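Local coordinates for peptide ABC transporter, peptide-binding protein (Enterococcus faecalis, PDB 3O6P) that probably binds peptides outside the cell for an ABC importer, the chain here being one piece of that solute-binding protein, at residues L168-F171 with S176-R179. Numbering follows the deposited sequence.
Sequences LDLF and SYNR
The amide nitrogen ND2 of Asn178 is gripped by two carbonyls, those of Ala172 and Tyr182, which fixes the amide beside Phe171. With CG anti to the backbone N (chi1 -177°), the amide reaches along the end of the 3-10 turn 169-171. ND2 passes 3.3 Å from Phe171 O, too poorly angled to bond, while on the other branch OD1, itself hydrogen-bonded elsewhere in the structure, comes to the edge of the Phe171 ring, 4.0 Å from CD1 and near the ring plane; amide and ring planes lie 71° apart. Closer still, Asn178 CB sits 3.1 Å from Leu170 O. The Leu170 side chain supplies the apolar half: its CD2 rests 3.7 Å from Tyr177 CB and approaches the tyrosine ring obliquely near CG and CD2. Beyond the contact, the Phe171 and Tyr177 rings meet Tyr8 and Trp157, respectively, edge-to-face, tying this region to the central sheet. The buried amide thus bridges Ala172, just after the 3-10 turn, and Tyr182, while its contact with Leu170 and Phe171 is packing. Asn178 also centres an inverse gamma turn, within the loop that links helices 165-168 and 185-195 of this solute-binding protein family 5 fragment.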
loop_
_atom_site.group_PDB
_atom_site.type_symbol
_atom_site.label_atom_id
_atom_site.label_comp_id
_atom_site.label_asym_id
_atom_site.label_seq_id
_atom_site.Cartn_x
_atom_site.Cartn_y
_atom_site.Cartn_z
ATOM N N LEU A 168 1.625 -7.994 7.213
ATOM C CA LEU A 168 1.138 -8.791 6.104
ATOM C C LEU A 168 -0.274 -9.336 6.380
ATOM O O LEU A 168 -1.108 -9.369 5.475
ATOM C CB LEU A 168 2.113 -9.919 5.778
ATOM C CG LEU A 168 3.515 -9.444 5.381
ATOM C CD1 LEU A 168 4.501 -10.621 5.485
ATOM C CD2 LEU A 168 3.514 -8.870 3.937
ATOM N N ASP A 169 -0.550 -9.699 7.630
ATOM C CA ASP A 169 -1.863 -10.253 7.974
ATOM C C ASP A 169 -3.025 -9.302 7.635
ATOM O O ASP A 169 -4.141 -9.748 7.371
ATOM C CB ASP A 169 -1.957 -10.610 9.470
ATOM C CG ASP A 169 -1.167 -11.864 9.841
ATOM O OD1 ASP A 169 -0.739 -12.625 8.927
ATOM O OD2 ASP A 169 -0.992 -12.087 11.075
ATOM N N LEU A 170 -2.753 -7.998 7.640
ATOM C CA LEU A 170 -3.779 -7.004 7.419
ATOM C C LEU A 170 -4.443 -7.166 6.076
ATOM O O LEU A 170 -5.589 -6.720 5.927
ATOM C CB LEU A 170 -3.178 -5.589 7.481
ATOM C CG LEU A 170 -2.393 -5.232 8.755
ATOM C CD1 LEU A 170 -1.753 -3.840 8.577
ATOM C CD2 LEU A 170 -3.258 -5.261 10.016
ATOM N N PHE A 171 -3.739 -7.787 5.114
ATOM C CA PHE A 171 -4.205 -7.769 3.723
ATOM C C PHE A 171 -4.691 -9.116 3.234
ATOM O O PHE A 171 -4.959 -9.306 2.051
ATOM C CB PHE A 171 -3.188 -7.091 2.794
ATOM C CG PHE A 171 -2.961 -5.668 3.165
ATOM C CD1 PHE A 171 -3.933 -4.705 2.876
ATOM C CD2 PHE A 171 -1.849 -5.305 3.918
ATOM C CE1 PHE A 171 -3.772 -3.385 3.282
ATOM C CE2 PHE A 171 -1.675 -3.990 4.350
ATOM C CZ PHE A 171 -2.632 -3.016 4.023
ATOM N N SER A 176 -10.328 -7.922 8.773
ATOM C CA SER A 176 -11.096 -6.693 8.928
ATOM C C SER A 176 -10.282 -5.421 8.670
ATOM O O SER A 176 -10.868 -4.405 8.309
ATOM C CB SER A 176 -11.760 -6.624 10.303
ATOM O OG SER A 176 -10.777 -6.610 11.328
ATOM N N TYR A 177 -8.956 -5.470 8.827
ATOM C CA TYR A 177 -8.123 -4.296 8.538
ATOM C C TYR A 177 -7.848 -4.085 7.059
ATOM O O TYR A 177 -7.199 -3.099 6.684
ATOM C CB TYR A 177 -6.796 -4.382 9.277
ATOM C CG TYR A 177 -6.934 -4.262 10.763
ATOM C CD1 TYR A 177 -7.027 -3.012 11.376
ATOM C CD2 TYR A 177 -6.979 -5.400 11.569
ATOM C CE1 TYR A 177 -7.168 -2.906 12.766
ATOM C CE2 TYR A 177 -7.113 -5.300 12.950
ATOM C CZ TYR A 177 -7.205 -4.060 13.542
ATOM O OH TYR A 177 -7.340 -3.989 14.908
ATOM N N ASN A 178 -8.321 -5.010 6.211
ATOM C CA ASN A 178 -8.137 -4.903 4.748
ATOM C C ASN A 178 -9.278 -4.048 4.203
ATOM O O ASN A 178 -10.259 -4.577 3.692
ATOM C CB ASN A 178 -8.155 -6.328 4.161
ATOM C CG ASN A 178 -7.895 -6.382 2.669
ATOM O OD1 ASN A 178 -7.747 -5.350 1.977
ATOM N ND2 ASN A 178 -7.833 -7.619 2.145
ATOM N N ARG A 179 -9.158 -2.723 4.333
ATOM C CA ARG A 179 -10.311 -1.857 4.089
ATOM C C ARG A 179 -10.728 -1.842 2.614
ATOM O O ARG A 179 -11.920 -1.683 2.315
ATOM C CB ARG A 179 -10.028 -0.406 4.529
ATOM C CG ARG A 179 -9.433 -0.301 5.930
ATOM C CD ARG A 179 -10.364 -0.832 6.968
ATOM N NE ARG A 179 -9.843 -0.477 8.277
ATOM C CZ ARG A 179 -10.365 -0.873 9.426
ATOM N NH1 ARG A 179 -11.436 -1.652 9.438
ATOM N NH2 ARG A 179 -9.803 -0.494 10.568
#